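Local coordinates for protein prophenoloxidase b (Marsupenaeus japonicus, PDB 3WKY) that is the precursor of a type 3 copper phenoloxidase that, once activated, probably hydroxylates monophenols and oxidises o-diphenols, at residues 249-254 with 397-402; 386-389 with 393-396. All blocks are in the same frame, centred on the assembly; numbering follows the deposited sequence. Where two conformers were deposited one is given.

Interaction 1 of 2, residues 249-254 with 397-402. With CUO (Cu2-o2 cluster), chain J.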
ATOM      1  N   GLU A 249     -10.888  13.003  10.579  1.00 15.18           N
ATOM      2  CA  GLU A 249     -11.646  11.954  11.265  0.50 18.37           C
ATOM      3  C   GLU A 249     -11.089  10.558  11.082  1.00 14.91           C
ATOM      4  O   GLU A 249     -11.217   9.714  11.971  1.00 17.77           O
ATOM      5  CB  GLU A 249     -13.097  11.963  10.794  0.50 19.52           C
ATOM      6  CG  GLU A 249     -13.849  13.097  11.385  0.50 27.13           C
ATOM      7  CD  GLU A 249     -15.309  13.110  10.990  0.50 31.02           C
ATOM      8  OE1 GLU A 249     -15.692  12.442   9.995  0.50 35.20           O
ATOM      9  OE2 GLU A 249     -16.059  13.807  11.693  0.50 22.40           O
ATOM     10  N   ASP A 250     -10.484  10.305   9.926  1.00 18.04           N
ATOM     11  CA  ASP A 250      -9.844   9.007   9.691  1.00 17.52           C
ATOM     12  C   ASP A 250      -8.387   9.172  10.067  1.00 18.10           C
ATOM     13  O   ASP A 250      -7.582   9.680   9.287  1.00 17.18           O
ATOM     14  CB  ASP A 250      -9.984   8.580   8.226  1.00 20.11           C
ATOM     15  CG  ASP A 250      -9.386   7.212   7.953  1.00 24.83           C
ATOM     16  OD1 ASP A 250      -8.599   6.705   8.784  1.00 22.31           O
ATOM     17  OD2 ASP A 250      -9.700   6.640   6.891  1.00 24.01           O
ATOM     18  N   TRP A 251      -8.050   8.736  11.272  1.00 13.39           N
ATOM     19  CA  TRP A 251      -6.756   9.076  11.847  1.00 16.12           C
ATOM     20  C   TRP A 251      -5.635   8.173  11.334  1.00 20.08           C
ATOM     21  O   TRP A 251      -4.491   8.261  11.793  1.00 19.78           O
ATOM     22  CB  TRP A 251      -6.850   9.076  13.375  1.00 16.16           C
ATOM     23  CG  TRP A 251      -7.838  10.106  13.865  1.00 16.01           C
ATOM     24  CD1 TRP A 251      -8.236  11.237  13.201  1.00 16.50           C
ATOM     25  CD2 TRP A 251      -8.573  10.086  15.103  1.00 15.42           C
ATOM     26  NE1 TRP A 251      -9.168  11.917  13.953  1.00 17.08           N
ATOM     27  CE2 TRP A 251      -9.388  11.235  15.125  1.00 16.98           C
ATOM     28  CE3 TRP A 251      -8.614   9.209  16.194  1.00 19.90           C
ATOM     29  CZ2 TRP A 251     -10.232  11.538  16.204  1.00 17.27           C
ATOM     30  CZ3 TRP A 251      -9.457   9.505  17.264  1.00 16.73           C
ATOM     31  CH2 TRP A 251     -10.259  10.658  17.256  1.00 16.31           C
ATOM     32  N   ARG A 252      -5.959   7.333  10.356  1.00 18.18           N
ATOM     33  CA  ARG A 252      -4.902   6.516   9.776  0.50 21.88           C
ATOM     34  C   ARG A 252      -4.345   7.172   8.503  1.00 20.68           C
ATOM     35  O   ARG A 252      -3.347   6.715   7.954  1.00 21.53           O
ATOM     36  CB  ARG A 252      -5.378   5.072   9.556  0.50 24.51           C
ATOM     37  CG  ARG A 252      -5.334   4.197  10.831  0.50 24.49           C
ATOM     38  CD  ARG A 252      -6.192   4.739  11.990  0.50 22.12           C
ATOM     39  NE  ARG A 252      -5.878   4.123  13.281  0.50 24.49           N
ATOM     40  CZ  ARG A 252      -6.286   2.910  13.654  0.50 33.03           C
ATOM     41  NH1 ARG A 252      -7.016   2.179  12.821  0.50 27.44           N
ATOM     42  NH2 ARG A 252      -5.963   2.418  14.854  0.50 15.73           N
ATOM     43  N   ILE A 253      -4.971   8.266   8.081  1.00 17.59           N
ATOM     44  CA  ILE A 253      -4.564   9.058   6.917  1.00 20.15           C
ATOM     45  C   ILE A 253      -3.637  10.166   7.426  1.00 20.85           C
ATOM     46  O   ILE A 253      -3.980  10.846   8.390  1.00 19.29           O
ATOM     47  CB  ILE A 253      -5.815   9.728   6.247  1.00 20.71           C
ATOM     48  CG1 ILE A 253      -6.832   8.680   5.788  1.00 26.62           C
ATOM     49  CG2 ILE A 253      -5.416  10.614   5.075  1.00 23.02           C
ATOM     50  CD1 ILE A 253      -8.061   9.273   5.082  1.00 29.52           C
ATOM     51  N   PRO A 254      -2.462  10.354   6.793  1.00 16.86           N
ATOM     52  CA  PRO A 254      -1.587  11.454   7.250  1.00 12.61           C
ATOM     53  C   PRO A 254      -2.254  12.817   7.076  1.00 17.43           C
ATOM     54  O   PRO A 254      -3.080  12.997   6.179  1.00 16.31           O
ATOM     55  CB  PRO A 254      -0.358  11.347   6.334  1.00 19.78           C
ATOM     56  CG  PRO A 254      -0.829  10.565   5.134  1.00 22.30           C
ATOM     57  CD  PRO A 254      -1.908   9.638   5.629  1.00 17.49           C
ATOM     58  N   HIS A 397     -11.214  20.875  14.751  1.00 13.01           N
ATOM     59  CA  HIS A 397     -12.487  21.399  15.239  1.00 14.71           C
ATOM     60  C   HIS A 397     -13.685  21.127  14.361  1.00 15.79           C
ATOM     61  O   HIS A 397     -14.816  21.125  14.849  1.00 15.36           O
ATOM     62  CB  HIS A 397     -12.385  22.866  15.670  1.00 13.67           C
ATOM     63  CG  HIS A 397     -11.926  22.973  17.075  1.00 14.85           C
ATOM     64  ND1 HIS A 397     -12.781  22.795  18.137  1.00 16.07           N
ATOM     65  CD2 HIS A 397     -10.678  23.050  17.595  1.00 15.11           C
ATOM     66  CE1 HIS A 397     -12.091  22.832  19.265  1.00 19.27           C
ATOM     67  NE2 HIS A 397     -10.818  22.985  18.956  1.00 17.51           N
ATOM     68  N   LYS A 398     -13.452  20.887  13.075  1.00 13.02           N
ATOM     69  CA  LYS A 398     -14.540  20.393  12.242  1.00 15.85           C
ATOM     70  C   LYS A 398     -14.918  18.972  12.691  1.00 12.70           C
ATOM     71  O   LYS A 398     -16.095  18.641  12.748  1.00 14.91           O
ATOM     72  CB  LYS A 398     -14.186  20.439  10.749  1.00 15.45           C
ATOM     73  CG  LYS A 398     -15.330  19.969   9.839  1.00 10.79           C
ATOM     74  CD  LYS A 398     -16.506  20.982   9.830  1.00 11.89           C
ATOM     75  CE  LYS A 398     -17.645  20.447   8.975  1.00 16.60           C
ATOM     76  NZ  LYS A 398     -18.684  21.502   8.704  1.00 19.03           N
ATOM     77  N   PHE A 399     -13.932  18.137  13.025  1.00 12.60           N
ATOM     78  CA  PHE A 399     -14.247  16.823  13.602  1.00 12.13           C
ATOM     79  C   PHE A 399     -15.059  16.981  14.889  1.00 15.43           C
ATOM     80  O   PHE A 399     -16.090  16.324  15.084  1.00 14.50           O
ATOM     81  CB  PHE A 399     -12.969  16.019  13.890  1.00 12.95           C
ATOM     82  CG  PHE A 399     -13.147  14.968  14.964  1.00 13.84           C
ATOM     83  CD1 PHE A 399     -13.988  13.885  14.762  1.00 14.94           C
ATOM     84  CD2 PHE A 399     -12.467  15.069  16.172  1.00 15.25           C
ATOM     85  CE1 PHE A 399     -14.173  12.919  15.759  1.00 15.53           C
ATOM     86  CE2 PHE A 399     -12.632  14.120  17.162  1.00 15.68           C
ATOM     87  CZ  PHE A 399     -13.486  13.043  16.963  1.00 17.01           C
ATOM     88  N   ILE A 400     -14.582  17.854  15.769  1.00 13.67           N
ATOM     89  CA  ILE A 400     -15.268  18.094  17.034  1.00 12.49           C
ATOM     90  C   ILE A 400     -16.691  18.606  16.783  1.00 13.96           C
ATOM     91  O   ILE A 400     -17.655  18.123  17.402  1.00 14.17           O
ATOM     92  CB  ILE A 400     -14.459  19.070  17.924  1.00 13.25           C
ATOM     93  CG1 ILE A 400     -13.140  18.402  18.361  1.00 13.97           C
ATOM     94  CG2 ILE A 400     -15.266  19.480  19.152  1.00 13.22           C
ATOM     95  CD1 ILE A 400     -13.342  17.118  19.190  1.00 15.14           C
ATOM     96  N   ASP A 401     -16.844  19.538  15.849  1.00 13.35           N
ATOM     97  CA  ASP A 401     -18.185  20.059  15.572  1.00 16.45           C
ATOM     98  C   ASP A 401     -19.075  18.960  14.980  1.00 16.08           C
ATOM     99  O   ASP A 401     -20.293  18.936  15.206  1.00 14.60           O
ATOM    100  CB  ASP A 401     -18.126  21.256  14.631  1.00 11.87           C
ATOM    101  CG  ASP A 401     -19.435  22.029  14.598  1.00 19.46           C
ATOM    102  OD1 ASP A 401     -19.805  22.609  15.641  1.00 20.40           O
ATOM    103  OD2 ASP A 401     -20.098  22.052  13.544  1.00 20.07           O
ATOM    104  N   ASN A 402     -18.470  18.063  14.204  1.00 14.36           N
ATOM    105  CA  ASN A 402     -19.197  16.914  13.665  1.00 12.92           C
ATOM    106  C   ASN A 402     -19.753  16.016  14.761  1.00 15.98           C
ATOM    107  O   ASN A 402     -20.846  15.467  14.614  1.00 15.51           O
ATOM    108  CB  ASN A 402     -18.295  16.069  12.730  1.00 14.44           C
ATOM    109  CG  ASN A 402     -18.140  16.677  11.351  1.00 17.20           C
ATOM    110  OD1 ASN A 402     -18.853  17.623  10.981  1.00 17.13           O
ATOM    111  ND2 ASN A 402     -17.215  16.112  10.560  1.00 15.21           N
TER
HETATM  112 CU1  CUO J 708     -10.399  26.104  21.694  1.00 26.47          CU
HETATM  113 CU2  CUO J 708      -9.370  22.836  20.582  1.00 20.77          CU
HETATM  114  O1  CUO J 708      -9.881  24.190  21.938  1.00 34.54           O
HETATM  115  O2  CUO J 708      -8.650  24.844  21.038  1.00 28.87           O
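Trp251 drives the edge of its six-membered ring against the face of Phe399, a T-shaped stack with ring centroids 5.3 Å apart and planes at 83°. Trp251 CZ2 leads, 3.7 Å from Phe399 CE2, and lies toward the rim of that ring, not over its middle. With Phe399 CG swung away from the backbone N (chi1 156°), the phenyl leaves the helix toward the loop. There Glu249 CG also reaches it, 3.5 Å from Phe399 CD1. Beyond CG the glutamate chain runs extended, and in one of its two modelled conformers, so perhaps only part of the time, OE2 accepts a hydrogen bond from Asn402 ND2 (2.8 Å, 165° at the hydrogen). The acceptor lies in the amide plane of Asn402, but the donor comes in from well above the carboxylate plane. This is a clasp between a long loop and one helix of the copper-binding helical domain of the type 3 copper proteins. On that helix His397, two residues before Phe399, binds CU2 of the cluster through NE2 at 2.2 Å, with His357 and His361 as its other protein ligands. Further out, Trp251 NE1 is tied to Phe248 O, while Arg301 makes a cation-pi contact with the indole and gives a hydrogen bond to Glu249 O. The loop next makes a type I turn at Asp250, whose OD1 accepts from Arg252 N at 3.1 Å in an Asx turn.

Interaction 2 of 2, residues 386-389 with 393-396. With CUO (Cu2-o2 cluster), chain J.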
ATOM      1  N   THR A 386      -1.852  30.141  20.485  1.00 16.92           N
ATOM      2  CA  THR A 386      -1.256  29.941  19.157  1.00 14.26           C
ATOM      3  C   THR A 386      -1.955  28.909  18.248  1.00 16.83           C
ATOM      4  O   THR A 386      -1.699  28.884  17.046  1.00 14.82           O
ATOM      5  CB  THR A 386       0.231  29.500  19.261  1.00 21.67           C
ATOM      6  OG1 THR A 386       0.323  28.315  20.063  1.00 17.61           O
ATOM      7  CG2 THR A 386       1.109  30.614  19.865  1.00 19.79           C
ATOM      8  N   ALA A 387      -2.805  28.054  18.814  1.00 16.33           N
ATOM      9  CA  ALA A 387      -3.328  26.898  18.066  1.00 15.63           C
ATOM     10  C   ALA A 387      -4.153  27.270  16.838  1.00 16.11           C
ATOM     11  O   ALA A 387      -4.081  26.595  15.808  1.00 15.08           O
ATOM     12  CB  ALA A 387      -4.124  25.965  18.981  1.00 17.02           C
ATOM     13  N   VAL A 388      -4.922  28.357  16.930  1.00 14.38           N
ATOM     14  CA  VAL A 388      -5.778  28.790  15.815  1.00 14.78           C
ATOM     15  C   VAL A 388      -4.984  29.111  14.531  1.00 14.68           C
ATOM     16  O   VAL A 388      -5.510  28.987  13.422  1.00 14.53           O
ATOM     17  CB  VAL A 388      -6.678  29.971  16.259  1.00 14.41           C
ATOM     18  CG1 VAL A 388      -7.470  30.571  15.083  1.00 16.67           C
ATOM     19  CG2 VAL A 388      -7.639  29.494  17.345  1.00 14.36           C
ATOM     20  N   ARG A 389      -3.715  29.484  14.674  1.00 13.55           N
ATOM     21  CA  ARG A 389      -2.839  29.737  13.525  1.00 15.34           C
ATOM     22  C   ARG A 389      -2.751  28.553  12.554  1.00 13.99           C
ATOM     23  O   ARG A 389      -2.616  28.745  11.346  1.00 15.29           O
ATOM     24  CB  ARG A 389      -1.408  30.060  13.992  1.00 15.67           C
ATOM     25  CG  ARG A 389      -1.265  31.357  14.819  1.00 15.43           C
ATOM     26  CD  ARG A 389       0.179  31.520  15.321  1.00 15.96           C
ATOM     27  NE  ARG A 389       1.160  31.612  14.235  1.00 18.50           N
ATOM     28  CZ  ARG A 389       1.635  32.755  13.738  1.00 24.02           C
ATOM     29  NH1 ARG A 389       1.205  33.927  14.202  1.00 19.93           N
ATOM     30  NH2 ARG A 389       2.538  32.730  12.768  1.00 20.03           N
ATOM     31  N   PHE A 393      -5.894  23.112  13.107  1.00 13.37           N
ATOM     32  CA  PHE A 393      -6.837  23.492  14.166  1.00 14.84           C
ATOM     33  C   PHE A 393      -8.272  23.332  13.679  1.00 12.61           C
ATOM     34  O   PHE A 393      -9.158  22.811  14.395  1.00 11.85           O
ATOM     35  CB  PHE A 393      -6.622  24.948  14.592  1.00 11.98           C
ATOM     36  CG  PHE A 393      -7.600  25.408  15.643  1.00 11.60           C
ATOM     37  CD1 PHE A 393      -7.326  25.214  16.990  1.00 15.97           C
ATOM     38  CD2 PHE A 393      -8.811  25.998  15.277  1.00 16.04           C
ATOM     39  CE1 PHE A 393      -8.243  25.621  17.967  1.00 15.21           C
ATOM     40  CE2 PHE A 393      -9.740  26.409  16.240  1.00 15.73           C
ATOM     41  CZ  PHE A 393      -9.455  26.216  17.592  1.00 12.99           C
ATOM     42  N   PHE A 394      -8.514  23.802  12.466  1.00 12.85           N
ATOM     43  CA  PHE A 394      -9.878  23.819  11.961  1.00 15.07           C
ATOM     44  C   PHE A 394     -10.314  22.455  11.441  1.00 14.43           C
ATOM     45  O   PHE A 394     -11.495  22.132  11.455  1.00 13.18           O
ATOM     46  CB  PHE A 394     -10.057  24.945  10.944  1.00 14.37           C
ATOM     47  CG  PHE A 394      -9.970  26.306  11.571  1.00 13.45           C
ATOM     48  CD1 PHE A 394     -11.113  26.926  12.077  1.00 14.49           C
ATOM     49  CD2 PHE A 394      -8.740  26.947  11.705  1.00 14.47           C
ATOM     50  CE1 PHE A 394     -11.031  28.176  12.697  1.00 14.52           C
ATOM     51  CE2 PHE A 394      -8.645  28.190  12.318  1.00 16.56           C
ATOM     52  CZ  PHE A 394      -9.800  28.813  12.804  1.00 13.50           C
ATOM     53  N   ARG A 395      -9.362  21.629  11.022  1.00 13.95           N
ATOM     54  CA  ARG A 395      -9.715  20.262  10.684  1.00 14.15           C
ATOM     55  C   ARG A 395     -10.079  19.496  11.959  1.00 13.13           C
ATOM     56  O   ARG A 395     -11.016  18.696  11.965  1.00 13.69           O
ATOM     57  CB  ARG A 395      -8.552  19.571   9.939  1.00 11.50           C
ATOM     58  CG  ARG A 395      -8.192  20.239   8.594  1.00 16.62           C
ATOM     59  CD  ARG A 395      -7.484  19.234   7.648  1.00 11.62           C
ATOM     60  NE  ARG A 395      -8.356  18.080   7.411  1.00 13.45           N
ATOM     61  CZ  ARG A 395      -7.937  16.869   7.056  1.00 18.90           C
ATOM     62  NH1 ARG A 395      -6.637  16.622   6.901  1.00 17.78           N
ATOM     63  NH2 ARG A 395      -8.824  15.894   6.875  1.00 14.37           N
ATOM     64  N   TRP A 396      -9.331  19.735  13.035  1.00 12.96           N
ATOM     65  CA  TRP A 396      -9.624  19.089  14.309  1.00 13.12           C
ATOM     66  C   TRP A 396     -10.975  19.575  14.839  1.00 14.72           C
ATOM     67  O   TRP A 396     -11.806  18.785  15.297  1.00 13.23           O
ATOM     68  CB  TRP A 396      -8.503  19.368  15.319  1.00 10.70           C
ATOM     69  CG  TRP A 396      -8.665  18.615  16.605  1.00 11.99           C
ATOM     70  CD1 TRP A 396      -8.825  19.154  17.859  1.00 15.82           C
ATOM     71  CD2 TRP A 396      -8.708  17.182  16.774  1.00 12.39           C
ATOM     72  NE1 TRP A 396      -8.948  18.147  18.793  1.00 17.62           N
ATOM     73  CE2 TRP A 396      -8.881  16.932  18.159  1.00 14.16           C
ATOM     74  CE3 TRP A 396      -8.595  16.093  15.896  1.00 16.57           C
ATOM     75  CZ2 TRP A 396      -8.983  15.632  18.684  1.00 14.21           C
ATOM     76  CZ3 TRP A 396      -8.675  14.789  16.425  1.00 16.51           C
ATOM     77  CH2 TRP A 396      -8.858  14.576  17.808  1.00 15.68           C
TER
HETATM   78 CU1  CUO J 708     -10.399  26.104  21.694  1.00 26.47          CU
HETATM   79 CU2  CUO J 708      -9.370  22.836  20.582  1.00 20.77          CU
HETATM   80  O1  CUO J 708      -9.881  24.190  21.938  1.00 34.54           O
HETATM   81  O2  CUO J 708      -8.650  24.844  21.038  1.00 28.87           O
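The carbonyl oxygen of Ala387 sits against three atoms of the Phe393 side chain, closest to CB at 3.3 Å, with CG and CD1 beyond. Phe393 belongs to the dicopper pocket of the type 3 copper fold, on helix 391-409; His397, one helical turn on, is a copper ligand, and the two rings meet with planes about 30° apart. The phenyl carries its CG opposite the backbone N (chi1 178°), which brings the ring alongside 386-389 with its edge to the cluster. Over one face stands a methyl of Val388: CG2 lies 3.9 Å from the ring centroid, 15° off the normal, a CH-pi contact. The rim is turned to the copper-bound oxygen, with Phe393 CE1 3.2 Å from O2 of the cluster near the ring plane. His199 meets the same ring edge-to-face. Cutting Phe393 back to an alanine removes the ring, and is likely to leave Val388 CG2 without the face it rests on and open a gap beside O2 of the cluster. The other methyl of Val388 serves Phe394: CG1 touches its CZ at 3.7 Å, so the valine fork spans both phenyls. Phe394 stacks in turn with Tyr233 of helix 218-239, and Phe393 CD2 stands over the centre of its ring. At the edge of the Phe394 ring, near its plane, CE2 comes to 3.4 Å from Val388 O.

In the fold
Both contacts draw on helix 391-409, interaction 2 on its early part and interaction 1 on the residues that follow directly. Along the chain the order is 249-254, then 386-389, 393-396 and 397-402, so the short-range contact falls within the long span bridged by interaction 1. Their centres are 12 Å apart, and the two meet where Trp251 CZ2 lies 3.6 Å from Trp396 CZ3. The touching residues of interaction 2 are all buried, whereas interaction 1 is partly buried and farther from the chain centre. All four segments belong to the copper-containing domain. One helix thus presents a metal ligand and a pocket phenyl to the cluster while two different loops pack against it.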